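Local coordinates for alpha-amylase (Eisenia fetida, PDB 6M4K), which probably catalyses the endohydrolysis of alpha-1,4-glucosidic linkages in starch-like polysaccharides, as a calcium- and chloride-dependent, cold-active member of glycoside hydrolase family 13, at residues W25-I30 with R85-T90; Y177-E182 with P207-A212; F259-N264 with W335-V340; W348-N351 with V356-N359; E448-I453 with P460-S465. One frame throughout, in Å; residues are numbered along the deposited sequence. Where two conformers were deposited one is given.

Contact 1 of 5, residues W25-I30 with R85-T90; sequences WKWTDI and RNMVTT. With SO4 (sulfate ion), chain G.
Met87 carries the whole apolar contact, reaching from helix 81-93 into the angle between Trp27 and Ile30 of helix 27-39. With CG anti to the backbone N (chi1 174°), its chain runs straight out to the sulfur, then bends there, so that CE turns onto one face of the indole, offset toward the rim. The Met-aromatic contact is oblique: Met87 SD lies 3.5 Å from Trp27 CE3 and 4.6 Å from the centroid of the six-membered ring, on a line 54° off the ring normal. On the aliphatic side Ile30 CG2 comes within 3.6 Å of Met87 SD. The polar contacts lie elsewhere, at the start of helix 27-39, where a sulfate, probably from the crystallisation liquor, accepts a hydrogen bond from Lys26 NZ to its O3 (2.8 Å). Lys26, the N-cap residue, also pairs with Asp374. Trp27 and Ile30 also pack on the barrel: Trp27 touches Val47, and Ile30 touches Val45 and Val47, of strand 44-47, while Phe84 of helix 81-93 meets the Trp27 ring edge-to-face.

Contact 2 of 5, residues Y177-E182 with P207-A212; sequences YVRDVE and PGDLEA. With SO4 (sulfate ion), chain H.
Arg179 and Asp209 form a salt bridge between two helices of the catalytic domain of family 13, 176-192 and 207-214, which flank strand 196-199 of the TIM barrel along the chain. The short helical segments cross at -51° with their axes 10.3 Å apart, a distance that the extended arginine chain spans. Arg179 NH2 donates to Asp209 OD1 over 2.8 Å (N-H...O 159°); the acceptor lies in the guanidinium plane but is met on the anti side of the carboxylate, whose plane is turned 62° from that of the guanidinium. A sulfate, probably from the crystallisation liquor, takes two further bonds: Arg179 NH1 to its O4 at 2.9 Å, almost straight, and Arg179 NH2 to its O3 at 2.8 Å. Arg179 NE is satisfied by the carbonyl of Gly173, so all three guanidinium nitrogens have acceptors, and these bonds should restrict rotation of the group. The Asp209 side chain lies about 7 Å from the bound calcium ion, close to the metal site but not among its ligands. Ala212 supplies the apolar part: its CB sits over one face of the guanidinium, toward the rim, 3.4 Å from Arg179 NH1.

Contact 3 of 5, residues F259-N264 with W335-V340; sequences FKHGQN and WDYGHV
The backbones that carry His261 and Tyr337 stay well apart, the nearest CA pair being His261 and Gly338 at 9.4 Å, so helix 259-270 and the chain leading into strand 339-344 meet through side chains alone. His261 and Tyr337 both hold CG anti to the backbone N (chi1 168° and 177°), which extends each ring across the gap toward the other. The rings meet rim to rim rather than stacking: centroids are 5.8 Å apart, the planes differ by 17°, and neither ring covers the other's face. His261 ND1 lies near the tyrosine plane, 3.6 Å from Tyr337 CD2 and 3.7 Å from Tyr337 CE2. In the TIM barrel this joins the helix following strand 255-257 to the loop entering the last strand, and both side chains also touch Val297 of strand 295-297, which lies between those two strands in the barrel. The polar ends turn to other partners. His261 NE2 is hydrogen-bonded to Glu332 OE1 of helix 322-334, and Tyr337 OH to the carbonyl of Leu290.

Contact 4 of 5, residues W348-N351 with V356-N359; sequences WPRN and VDTN
Asp357 binds Trp348 and the backbone of Asn351 through its two carboxylate oxygens. Trp348 NE1 donates to Asp357 OD2 over 2.7 Å (163°); OD2 lies in the indole plane and accepts through its syn lone pair, and ring and carboxylate are only 27° from coplanar. Asp357 OD1 accepts Asn351 N at 2.8 Å and, from the opposite face of the carboxylate, Asn359 N at 2.9 Å. The second bond closes an Asx turn within 356-359, and the two donors should help fix the carboxylate's rotation. Farther along, Thr358 N donates to Asn351 O at 2.9 Å, and Asn351 ND2 reaches Thr358 OG1 at 2.9 Å in a nearly straight bond (171°). Asn359 ND2 meets the carbonyl O of Pro349, the central residue of an inverse gamma turn, over 2.8 Å and in the carbonyl plane. Packing is slighter: Arg350 CG rests 3.6 Å from Asp357 OD2, while Arg350 CB lies above one face of the Trp348 ring. The ring also meets Phe320 edge-to-face and makes a cation-pi contact with Arg306. The hydrogen bonds between 348-351 and 356-359 close the base of the small antiparallel hairpin of strands 352-353 and 356-357, in the chain following strand 339-344, the eighth of the barrel.

Contact 5 of 5, residues E448-I453 with P460-S465; sequences EYCDVI and PPCGNS
Cys450 and Cys462 bring the two backbones closest, with CA atoms 5.7 Å apart; 448-453 begins in the last residues of strand 447-449 and runs on as loop, while 460-465 is irregular loop containing a cis peptide before Pro461. No hydrogen bond crosses between them, and a covalent link takes that place. Cys450 SG and Cys462 SG are joined at 2.0 Å with a disulfide torsion of -80°. Each sulfur sits anti to its own carbonyl carbon (chi1 -53° and -72°), which turns the two toward each other across the gap. In the C-terminal all-beta domain this disulfide ties the loop after strand 447-449 back to the strand's end, before the chain returns as strand 473-475, its antiparallel partner. Pro460 packs against the bridge, with Pro460 CD 3.7 Å from Cys450 SG and 3.6 Å from Glu448 O. Beyond the bridge Asp451 OD1 accepts Ile453 N at 3.0 Å, an Asx turn, with the donor above the carboxylate plane; the same oxygen also accepts the backbone N of Ala494 in strand 492-496.

Overall arrangement
The five contacts follow one another along the chain, each closing before the next opens, and none touches another. Contacts 1 to 4 belong to the catalytic family 13 region and surround or extend one eight-stranded barrel: contact 1 joins helices beside its second strand, contact 2 helices on either side of the fourth in sequence, contact 3 the helix after the sixth to the entry of the eighth, and contact 4 a hairpin beyond the eighth. Their centres lie 26 to 37 Å apart. Contact 5 stands in the C-terminal beta domain, 52 Å from contact 2 between centres and across the chain's centre from it. Contacts 1 (apolar), 2 (ionic) and 3 (aromatic) join distant parts of the chain; 4 (hydrogen-bonded) and 5 (covalent) close short loops.

Contact 1 of 5, residues W25-I30 with R85-T90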
# COMPACT_ATOMS: atom_id res chain seq x y z
N TRP A 25 -0.02 2.51 -13.01
CA TRP A 25 -1.04 2.17 -14.00
C TRP A 25 -1.67 3.44 -14.58
O TRP A 25 -1.93 4.42 -13.85
CB TRP A 25 -2.13 1.31 -13.39
CG TRP A 25 -1.74 -0.12 -13.10
CD1 TRP A 25 -0.55 -0.58 -12.59
CD2 TRP A 25 -2.56 -1.28 -13.30
NE1 TRP A 25 -0.59 -1.95 -12.45
CE2 TRP A 25 -1.81 -2.40 -12.90
CE3 TRP A 25 -3.86 -1.48 -13.79
CZ2 TRP A 25 -2.31 -3.70 -12.97
CZ3 TRP A 25 -4.35 -2.77 -13.86
CH2 TRP A 25 -3.58 -3.85 -13.46
N LYS A 26 -1.96 3.39 -15.88
CA LYS A 26 -2.71 4.46 -16.54
C LYS A 26 -4.18 4.44 -16.11
O LYS A 26 -4.73 3.40 -15.73
CB LYS A 26 -2.66 4.30 -18.06
CG LYS A 26 -1.29 4.56 -18.67
CD LYS A 26 -1.34 4.51 -20.20
CE LYS A 26 -1.69 3.12 -20.71
NZ LYS A 26 -1.46 3.04 -22.19
N TRP A 27 -4.82 5.61 -16.21
CA TRP A 27 -6.21 5.72 -15.80
C TRP A 27 -7.12 4.80 -16.61
O TRP A 27 -8.05 4.20 -16.07
CB TRP A 27 -6.70 7.17 -15.89
CG TRP A 27 -5.85 8.19 -15.18
CD1 TRP A 27 -5.69 9.48 -15.56
CD2 TRP A 27 -5.08 8.03 -13.97
NE1 TRP A 27 -4.86 10.14 -14.69
CE2 TRP A 27 -4.47 9.27 -13.70
CE3 TRP A 27 -4.82 6.96 -13.11
CZ2 TRP A 27 -3.63 9.48 -12.61
CZ3 TRP A 27 -3.99 7.16 -12.03
CH2 TRP A 27 -3.40 8.41 -11.78
N THR A 28 -6.86 4.68 -17.92
CA THR A 28 -7.70 3.79 -18.71
C THR A 28 -7.59 2.35 -18.26
O THR A 28 -8.58 1.61 -18.30
CB THR A 28 -7.35 3.90 -20.19
OG1 THR A 28 -5.94 3.68 -20.36
CG2 THR A 28 -7.74 5.28 -20.74
N ASP A 29 -6.40 1.93 -17.81
CA ASP A 29 -6.23 0.57 -17.31
C ASP A 29 -6.88 0.38 -15.94
O ASP A 29 -7.50 -0.66 -15.70
CB ASP A 29 -4.75 0.18 -17.28
CG ASP A 29 -4.24 -0.19 -18.66
OD1 ASP A 29 -5.03 -0.73 -19.47
OD2 ASP A 29 -3.05 0.06 -18.92
N ILE A 30 -6.76 1.36 -15.05
CA ILE A 30 -7.43 1.24 -13.76
C ILE A 30 -8.94 1.19 -13.96
O ILE A 30 -9.63 0.38 -13.34
CB ILE A 30 -7.00 2.37 -12.80
CG1 ILE A 30 -5.49 2.27 -12.54
CG2 ILE A 30 -7.80 2.30 -11.50
CD1 ILE A 30 -4.96 3.30 -11.57
N ARG A 85 -11.13 11.47 -14.60
CA ARG A 85 -12.52 11.58 -14.17
C ARG A 85 -13.35 10.42 -14.68
O ARG A 85 -14.23 9.93 -13.96
CB ARG A 85 -13.07 12.94 -14.58
CG ARG A 85 -12.36 14.04 -13.83
CD ARG A 85 -12.73 15.40 -14.33
NE ARG A 85 -14.03 15.82 -13.82
CZ ARG A 85 -14.43 17.09 -13.81
NH1 ARG A 85 -13.62 18.04 -14.27
NH2 ARG A 85 -15.62 17.40 -13.35
N ASN A 86 -13.07 9.94 -15.90
CA ASN A 86 -13.74 8.73 -16.37
C ASN A 86 -13.46 7.55 -15.45
O ASN A 86 -14.36 6.77 -15.13
CB ASN A 86 -13.26 8.37 -17.78
CG ASN A 86 -13.86 9.25 -18.87
OD1 ASN A 86 -13.31 9.32 -19.97
ND2 ASN A 86 -14.97 9.90 -18.58
N MET A 87 -12.19 7.40 -15.04
CA MET A 87 -11.80 6.33 -14.13
C MET A 87 -12.55 6.41 -12.81
O MET A 87 -13.12 5.42 -12.35
CB MET A 87 -10.29 6.39 -13.90
CG MET A 87 -9.76 5.42 -12.86
SD MET A 87 -8.07 5.80 -12.37
CE MET A 87 -8.31 7.36 -11.51
N VAL A 88 -12.55 7.59 -12.19
CA VAL A 88 -13.22 7.75 -10.89
C VAL A 88 -14.70 7.43 -11.01
O VAL A 88 -15.27 6.71 -10.18
CB VAL A 88 -12.97 9.16 -10.33
CG1 VAL A 88 -13.81 9.38 -9.08
CG2 VAL A 88 -11.50 9.37 -10.00
N THR A 89 -15.35 7.96 -12.04
CA THR A 89 -16.79 7.73 -12.21
C THR A 89 -17.10 6.24 -12.40
O THR A 89 -17.97 5.69 -11.73
CB THR A 89 -17.30 8.55 -13.40
OG1 THR A 89 -17.12 9.95 -13.12
CG2 THR A 89 -18.77 8.26 -13.64
N THR A 90 -16.36 5.58 -13.30
CA THR A 90 -16.62 4.17 -13.58
C THR A 90 -16.34 3.31 -12.36
O THR A 90 -17.12 2.41 -12.02
CB THR A 90 -15.71 3.73 -14.73
OG1 THR A 90 -16.06 4.44 -15.93
CG2 THR A 90 -15.83 2.22 -14.97
S SO4 G . -4.10 5.67 -22.92
O1 SO4 G . -3.75 6.84 -22.15
O2 SO4 G . -4.67 4.69 -22.00
O3 SO4 G . -2.90 5.08 -23.51
O4 SO4 G . -5.07 6.03 -23.95

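Contact 2 of 5, residues Y177-E182 with P207-A212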
# COMPACT_ATOMS: atom_id res chain seq x y z
N TYR A 177 -1.57 30.66 2.66
CA TYR A 177 -1.72 30.49 1.22
C TYR A 177 -1.44 29.05 0.79
O TYR A 177 -2.19 28.48 -0.01
CB TYR A 177 -0.80 31.46 0.49
CG TYR A 177 -0.84 31.31 -1.00
CD1 TYR A 177 -1.91 31.79 -1.73
CD2 TYR A 177 0.18 30.66 -1.68
CE1 TYR A 177 -1.96 31.64 -3.09
CE2 TYR A 177 0.14 30.51 -3.04
CZ TYR A 177 -0.94 31.00 -3.75
OH TYR A 177 -0.99 30.86 -5.12
N VAL A 178 -0.37 28.45 1.32
CA VAL A 178 -0.05 27.06 0.97
C VAL A 178 -1.17 26.14 1.42
O VAL A 178 -1.61 25.26 0.66
CB VAL A 178 1.31 26.66 1.57
CG1 VAL A 178 1.56 25.17 1.38
CG2 VAL A 178 2.43 27.47 0.90
N ARG A 179 -1.69 26.35 2.63
CA ARG A 179 -2.79 25.53 3.12
C ARG A 179 -4.02 25.65 2.23
O ARG A 179 -4.69 24.65 1.93
CB ARG A 179 -3.15 25.92 4.55
CG ARG A 179 -2.02 25.68 5.52
CD ARG A 179 -2.29 26.34 6.87
NE ARG A 179 -1.34 25.90 7.88
CZ ARG A 179 -1.44 26.22 9.17
NH1 ARG A 179 -2.45 26.97 9.59
NH2 ARG A 179 -0.55 25.77 10.03
N ASP A 180 -4.33 26.88 1.79
CA ASP A 180 -5.49 27.10 0.93
C ASP A 180 -5.30 26.43 -0.43
O ASP A 180 -6.23 25.82 -0.96
CB ASP A 180 -5.71 28.60 0.72
CG ASP A 180 -6.29 29.29 1.95
OD1 ASP A 180 -6.75 28.61 2.88
OD2 ASP A 180 -6.28 30.54 1.95
N VAL A 181 -4.11 26.57 -1.01
CA VAL A 181 -3.83 26.00 -2.33
C VAL A 181 -3.91 24.48 -2.29
O VAL A 181 -4.49 23.84 -3.18
CB VAL A 181 -2.46 26.49 -2.82
CG1 VAL A 181 -1.96 25.60 -3.94
CG2 VAL A 181 -2.56 27.94 -3.28
N GLU A 182 -3.31 23.87 -1.27
CA GLU A 182 -3.30 22.41 -1.20
C GLU A 182 -4.69 21.87 -0.90
O GLU A 182 -5.09 20.84 -1.47
CB GLU A 182 -2.24 21.95 -0.19
CG GLU A 182 -0.84 22.29 -0.70
CD GLU A 182 0.28 21.68 0.11
OE1 GLU A 182 0.13 21.56 1.33
OE2 GLU A 182 1.32 21.35 -0.51
N PRO A 207 2.34 17.88 12.05
CA PRO A 207 0.93 17.48 12.24
C PRO A 207 -0.03 18.66 12.30
O PRO A 207 -1.15 18.56 11.79
CB PRO A 207 0.98 16.69 13.55
CG PRO A 207 2.36 16.10 13.57
CD PRO A 207 3.26 17.14 12.92
N GLY A 208 0.38 19.78 12.91
CA GLY A 208 -0.48 20.95 12.96
C GLY A 208 -0.78 21.54 11.60
O GLY A 208 -1.86 22.07 11.37
N ASP A 209 0.18 21.45 10.67
CA ASP A 209 -0.07 21.92 9.30
C ASP A 209 -1.02 20.98 8.58
O ASP A 209 -1.94 21.43 7.90
CB ASP A 209 1.24 22.04 8.52
CG ASP A 209 2.15 23.13 9.04
OD1 ASP A 209 1.68 24.03 9.79
OD2 ASP A 209 3.35 23.10 8.72
N LEU A 210 -0.81 19.67 8.74
CA LEU A 210 -1.75 18.70 8.20
C LEU A 210 -3.15 18.91 8.77
O LEU A 210 -4.14 18.85 8.04
CB LEU A 210 -1.26 17.28 8.49
CG LEU A 210 -0.09 16.80 7.61
CD1 LEU A 210 0.58 15.57 8.20
CD2 LEU A 210 -0.58 16.50 6.19
N GLU A 211 -3.25 19.18 10.08
CA GLU A 211 -4.57 19.41 10.67
C GLU A 211 -5.26 20.61 10.03
O GLU A 211 -6.47 20.57 9.76
CB GLU A 211 -4.47 19.59 12.18
CG GLU A 211 -5.83 19.80 12.85
CD GLU A 211 -5.72 20.04 14.34
OE1 GLU A 211 -4.72 19.61 14.95
OE2 GLU A 211 -6.64 20.68 14.90
N ALA A 212 -4.50 21.68 9.76
CA ALA A 212 -5.08 22.87 9.16
C ALA A 212 -5.54 22.62 7.73
O ALA A 212 -6.56 23.15 7.30
CB ALA A 212 -4.06 24.01 9.18
S SO4 H . -1.84 27.16 13.23
O1 SO4 H . -1.67 27.99 14.42
O2 SO4 H . -2.31 25.84 13.62
O3 SO4 H . -0.56 27.04 12.54
O4 SO4 H . -2.81 27.78 12.33

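Contact 3 of 5, residues F259-N264 with W335-V340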
# COMPACT_ATOMS: atom_id res chain seq x y z
N PHE A 259 5.12 0.85 8.84
CA PHE A 259 6.25 0.19 8.21
C PHE A 259 6.86 -0.91 9.08
O PHE A 259 7.56 -1.79 8.56
CB PHE A 259 7.30 1.22 7.81
CG PHE A 259 6.95 1.98 6.56
CD1 PHE A 259 6.12 3.10 6.60
CD2 PHE A 259 7.42 1.54 5.32
CE1 PHE A 259 5.79 3.78 5.44
CE2 PHE A 259 7.10 2.22 4.16
CZ PHE A 259 6.28 3.33 4.21
N LYS A 260 6.61 -0.91 10.39
CA LYS A 260 7.12 -2.01 11.21
C LYS A 260 6.47 -3.33 10.83
O LYS A 260 7.08 -4.39 11.00
CB LYS A 260 6.88 -1.74 12.70
CG LYS A 260 7.65 -0.54 13.24
CD LYS A 260 7.16 -0.16 14.64
CE LYS A 260 7.89 1.06 15.18
NZ LYS A 260 7.30 1.49 16.49
N HIS A 261 5.25 -3.29 10.31
CA HIS A 261 4.51 -4.50 9.98
C HIS A 261 5.24 -5.32 8.92
O HIS A 261 5.52 -6.51 9.13
CB HIS A 261 3.11 -4.05 9.55
CG HIS A 261 2.26 -5.09 8.90
ND1 HIS A 261 1.25 -5.75 9.57
CD2 HIS A 261 2.20 -5.51 7.61
CE1 HIS A 261 0.62 -6.54 8.72
NE2 HIS A 261 1.17 -6.42 7.53
N GLY A 262 5.57 -4.70 7.79
CA GLY A 262 6.28 -5.43 6.75
C GLY A 262 7.71 -5.76 7.12
O GLY A 262 8.25 -6.78 6.69
N GLN A 263 8.35 -4.90 7.92
CA GLN A 263 9.68 -5.23 8.43
C GLN A 263 9.63 -6.49 9.27
O GLN A 263 10.45 -7.40 9.09
CB GLN A 263 10.22 -4.05 9.24
CG GLN A 263 10.71 -2.88 8.39
CD GLN A 263 12.09 -3.11 7.82
OE1 GLN A 263 12.97 -3.68 8.47
NE2 GLN A 263 12.30 -2.66 6.59
N ASN A 264 8.68 -6.55 10.20
CA ASN A 264 8.58 -7.69 11.11
C ASN A 264 8.17 -8.96 10.38
O ASN A 264 8.79 -10.01 10.55
CB ASN A 264 7.62 -7.37 12.27
CG ASN A 264 8.21 -6.37 13.27
OD1 ASN A 264 7.48 -5.57 13.87
ND2 ASN A 264 9.51 -6.42 13.45
N TRP A 335 -5.01 -12.71 9.19
CA TRP A 335 -4.95 -12.13 10.52
C TRP A 335 -5.98 -11.01 10.63
O TRP A 335 -6.71 -10.70 9.68
CB TRP A 335 -3.54 -11.61 10.79
CG TRP A 335 -3.08 -11.52 12.22
CD1 TRP A 335 -2.67 -10.39 12.88
CD2 TRP A 335 -2.91 -12.60 13.14
NE1 TRP A 335 -2.27 -10.71 14.15
CE2 TRP A 335 -2.41 -12.06 14.33
CE3 TRP A 335 -3.14 -13.98 13.06
CZ2 TRP A 335 -2.13 -12.85 15.44
CZ3 TRP A 335 -2.86 -14.76 14.16
CH2 TRP A 335 -2.37 -14.20 15.34
N ASP A 336 -6.08 -10.41 11.81
CA ASP A 336 -6.95 -9.25 12.03
C ASP A 336 -6.07 -8.15 12.61
O ASP A 336 -5.87 -8.08 13.82
CB ASP A 336 -8.11 -9.59 12.95
CG ASP A 336 -9.09 -8.44 13.10
OD1 ASP A 336 -9.02 -7.48 12.29
OD2 ASP A 336 -9.93 -8.49 14.01
N TYR A 337 -5.55 -7.31 11.73
CA TYR A 337 -4.67 -6.22 12.13
C TYR A 337 -4.47 -5.26 10.97
O TYR A 337 -3.81 -5.59 9.97
CB TYR A 337 -3.30 -6.73 12.62
CG TYR A 337 -2.36 -5.59 12.96
CD1 TYR A 337 -2.52 -4.85 14.13
CD2 TYR A 337 -1.32 -5.24 12.11
CE1 TYR A 337 -1.67 -3.81 14.45
CE2 TYR A 337 -0.47 -4.20 12.41
CZ TYR A 337 -0.65 -3.47 13.57
OH TYR A 337 0.22 -2.45 13.84
N GLY A 338 -5.05 -4.07 11.09
CA GLY A 338 -4.79 -3.00 10.14
C GLY A 338 -5.67 -3.07 8.90
O GLY A 338 -6.31 -4.07 8.60
N HIS A 339 -5.68 -1.96 8.18
CA HIS A 339 -6.29 -1.90 6.86
C HIS A 339 -5.26 -2.37 5.84
O HIS A 339 -4.22 -1.73 5.68
CB HIS A 339 -6.73 -0.47 6.55
CG HIS A 339 -7.56 -0.37 5.32
ND1 HIS A 339 -7.74 0.82 4.63
CD2 HIS A 339 -8.27 -1.30 4.65
CE1 HIS A 339 -8.54 0.60 3.59
NE2 HIS A 339 -8.87 -0.68 3.59
N VAL A 340 -5.56 -3.47 5.15
CA VAL A 340 -4.57 -4.14 4.30
C VAL A 340 -4.55 -3.53 2.90
O VAL A 340 -5.59 -3.43 2.23
CB VAL A 340 -4.85 -5.64 4.21
CG1 VAL A 340 -3.87 -6.30 3.22
CG2 VAL A 340 -4.75 -6.29 5.59

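Contact 4 of 5, residues W348-N351 with V356-N359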
# COMPACT_ATOMS: atom_id res chain seq x y z
N TRP A 348 11.35 -4.66 -13.45
CA TRP A 348 12.40 -3.77 -13.90
C TRP A 348 13.72 -4.49 -13.69
O TRP A 348 13.77 -5.49 -12.96
CB TRP A 348 12.37 -2.42 -13.15
CG TRP A 348 13.02 -2.43 -11.79
CD1 TRP A 348 14.30 -2.03 -11.48
CD2 TRP A 348 12.41 -2.83 -10.55
NE1 TRP A 348 14.52 -2.17 -10.13
CE2 TRP A 348 13.38 -2.66 -9.53
CE3 TRP A 348 11.15 -3.31 -10.19
CZ2 TRP A 348 13.13 -2.96 -8.20
CZ3 TRP A 348 10.89 -3.60 -8.86
CH2 TRP A 348 11.88 -3.43 -7.88
N PRO A 349 14.82 -4.04 -14.37
CA PRO A 349 16.09 -4.79 -14.27
C PRO A 349 16.83 -4.51 -12.96
O PRO A 349 17.90 -3.89 -12.92
CB PRO A 349 16.86 -4.30 -15.50
CG PRO A 349 16.40 -2.89 -15.66
CD PRO A 349 14.92 -2.92 -15.33
N ARG A 350 16.24 -4.97 -11.85
CA ARG A 350 16.86 -4.79 -10.55
C ARG A 350 18.29 -5.34 -10.59
O ARG A 350 18.52 -6.45 -11.05
CB ARG A 350 16.05 -5.52 -9.47
CG ARG A 350 16.51 -5.23 -8.04
CD ARG A 350 15.75 -6.05 -7.01
NE ARG A 350 16.22 -7.43 -7.03
CZ ARG A 350 15.94 -8.34 -6.11
NH1 ARG A 350 15.16 -8.03 -5.08
NH2 ARG A 350 16.45 -9.56 -6.21
N ASN A 351 19.23 -4.55 -10.08
CA ASN A 351 20.65 -4.83 -10.29
C ASN A 351 21.40 -4.35 -9.04
O ASN A 351 21.85 -3.21 -8.98
CB ASN A 351 21.15 -4.14 -11.55
CG ASN A 351 22.57 -4.50 -11.89
OD1 ASN A 351 22.86 -5.66 -12.14
ND2 ASN A 351 23.45 -3.52 -11.89
N VAL A 356 22.80 -1.64 -3.25
CA VAL A 356 21.95 -0.63 -3.85
C VAL A 356 21.63 -1.07 -5.27
O VAL A 356 22.52 -1.50 -6.01
CB VAL A 356 22.64 0.74 -3.86
CG1 VAL A 356 21.82 1.77 -4.63
CG2 VAL A 356 22.88 1.21 -2.42
N ASP A 357 20.36 -0.97 -5.65
CA ASP A 357 19.94 -1.29 -7.01
C ASP A 357 20.30 -0.12 -7.93
O ASP A 357 19.74 0.97 -7.80
CB ASP A 357 18.43 -1.55 -6.99
CG ASP A 357 17.83 -1.74 -8.36
OD1 ASP A 357 18.57 -1.92 -9.35
OD2 ASP A 357 16.57 -1.70 -8.43
N THR A 358 21.24 -0.35 -8.85
CA THR A 358 21.66 0.71 -9.76
C THR A 358 20.54 1.15 -10.68
O THR A 358 20.60 2.25 -11.23
CB THR A 358 22.86 0.27 -10.62
OG1 THR A 358 22.48 -0.76 -11.53
CG2 THR A 358 24.02 -0.23 -9.75
N ASN A 359 19.53 0.31 -10.87
CA ASN A 359 18.46 0.56 -11.81
C ASN A 359 17.15 0.83 -11.10
O ASN A 359 16.07 0.65 -11.68
CB ASN A 359 18.34 -0.60 -12.79
CG ASN A 359 19.63 -0.87 -13.53
OD1 ASN A 359 20.50 0.00 -13.63
ND2 ASN A 359 19.76 -2.08 -14.03

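Contact 5 of 5, residues E448-I453 with P460-S465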
# COMPACT_ATOMS: atom_id res chain seq x y z
N GLU A 448 -16.65 -30.99 3.52
CA GLU A 448 -15.60 -31.15 2.53
C GLU A 448 -15.18 -29.77 2.03
O GLU A 448 -16.00 -29.03 1.48
CB GLU A 448 -16.06 -32.04 1.37
CG GLU A 448 -16.66 -33.36 1.82
CD GLU A 448 -16.87 -34.34 0.68
OE1 GLU A 448 -15.89 -34.67 -0.01
OE2 GLU A 448 -18.02 -34.77 0.47
N TYR A 449 -13.91 -29.44 2.23
CA TYR A 449 -13.36 -28.14 1.89
C TYR A 449 -12.21 -28.29 0.91
O TYR A 449 -11.52 -29.31 0.89
CB TYR A 449 -12.81 -27.44 3.15
CG TYR A 449 -13.84 -27.08 4.19
CD1 TYR A 449 -14.38 -28.04 5.04
CD2 TYR A 449 -14.25 -25.76 4.35
CE1 TYR A 449 -15.31 -27.70 6.00
CE2 TYR A 449 -15.17 -25.41 5.30
CZ TYR A 449 -15.70 -26.37 6.13
OH TYR A 449 -16.61 -26.01 7.08
N CYS A 450 -11.99 -27.26 0.10
CA CYS A 450 -10.84 -27.20 -0.79
C CYS A 450 -9.83 -26.18 -0.29
O CYS A 450 -10.20 -25.14 0.27
CB CYS A 450 -11.25 -26.80 -2.21
SG CYS A 450 -12.58 -27.80 -2.91
N ASP A 451 -8.56 -26.48 -0.52
CA ASP A 451 -7.49 -25.53 -0.22
C ASP A 451 -7.54 -24.39 -1.23
O ASP A 451 -7.22 -24.57 -2.41
CB ASP A 451 -6.15 -26.25 -0.30
CG ASP A 451 -4.99 -25.28 -0.33
OD1 ASP A 451 -5.07 -24.25 0.37
OD2 ASP A 451 -4.01 -25.52 -1.06
N VAL A 452 -7.91 -23.19 -0.77
CA VAL A 452 -8.06 -22.06 -1.68
C VAL A 452 -6.73 -21.47 -2.10
O VAL A 452 -6.70 -20.62 -3.00
CB VAL A 452 -9.04 -20.99 -1.16
CG1 VAL A 452 -10.40 -21.59 -0.93
CG2 VAL A 452 -8.50 -20.34 0.12
N ILE A 453 -5.63 -21.91 -1.49
CA ILE A 453 -4.32 -21.49 -1.99
C ILE A 453 -4.04 -22.13 -3.34
O ILE A 453 -3.53 -21.48 -4.26
CB ILE A 453 -3.22 -21.81 -0.96
CG1 ILE A 453 -3.48 -21.10 0.37
CG2 ILE A 453 -1.83 -21.45 -1.51
CD1 ILE A 453 -3.47 -19.59 0.27
N PRO A 460 -15.83 -28.69 -3.18
CA PRO A 460 -15.86 -29.44 -4.44
C PRO A 460 -17.05 -29.07 -5.31
O PRO A 460 -18.13 -28.80 -4.77
CB PRO A 460 -15.95 -30.89 -3.98
CG PRO A 460 -15.27 -30.89 -2.69
CD PRO A 460 -15.70 -29.60 -2.03
N PRO A 461 -16.87 -29.03 -6.65
CA PRO A 461 -15.60 -29.31 -7.34
C PRO A 461 -14.57 -28.21 -7.09
O PRO A 461 -14.89 -27.03 -7.16
CB PRO A 461 -16.00 -29.35 -8.81
CG PRO A 461 -17.23 -28.50 -8.89
CD PRO A 461 -17.95 -28.72 -7.60
N CYS A 462 -13.33 -28.62 -6.80
CA CYS A 462 -12.36 -27.68 -6.25
C CYS A 462 -11.82 -26.70 -7.29
O CYS A 462 -11.47 -25.57 -6.95
CB CYS A 462 -11.22 -28.44 -5.57
SG CYS A 462 -11.66 -29.24 -4.00
N GLY A 463 -11.75 -27.11 -8.56
CA GLY A 463 -11.21 -26.22 -9.57
C GLY A 463 -9.70 -26.25 -9.63
O GLY A 463 -9.02 -25.88 -8.66
N ASN A 464 -9.15 -26.66 -10.77
CA ASN A 464 -7.73 -26.94 -10.92
C ASN A 464 -7.08 -26.06 -11.98
O ASN A 464 -6.19 -26.49 -12.72
CB ASN A 464 -7.51 -28.42 -11.22
CG ASN A 464 -6.07 -28.86 -11.06
OD1 ASN A 464 -5.31 -28.28 -10.28
ND2 ASN A 464 -5.68 -29.89 -11.80
N SER A 465 -7.52 -24.80 -12.08
CA SER A 465 -6.96 -23.91 -13.10
C SER A 465 -5.46 -23.74 -12.94
O SER A 465 -4.75 -23.57 -13.94
CB SER A 465 -7.67 -22.55 -13.08
OG SER A 465 -7.29 -21.78 -11.94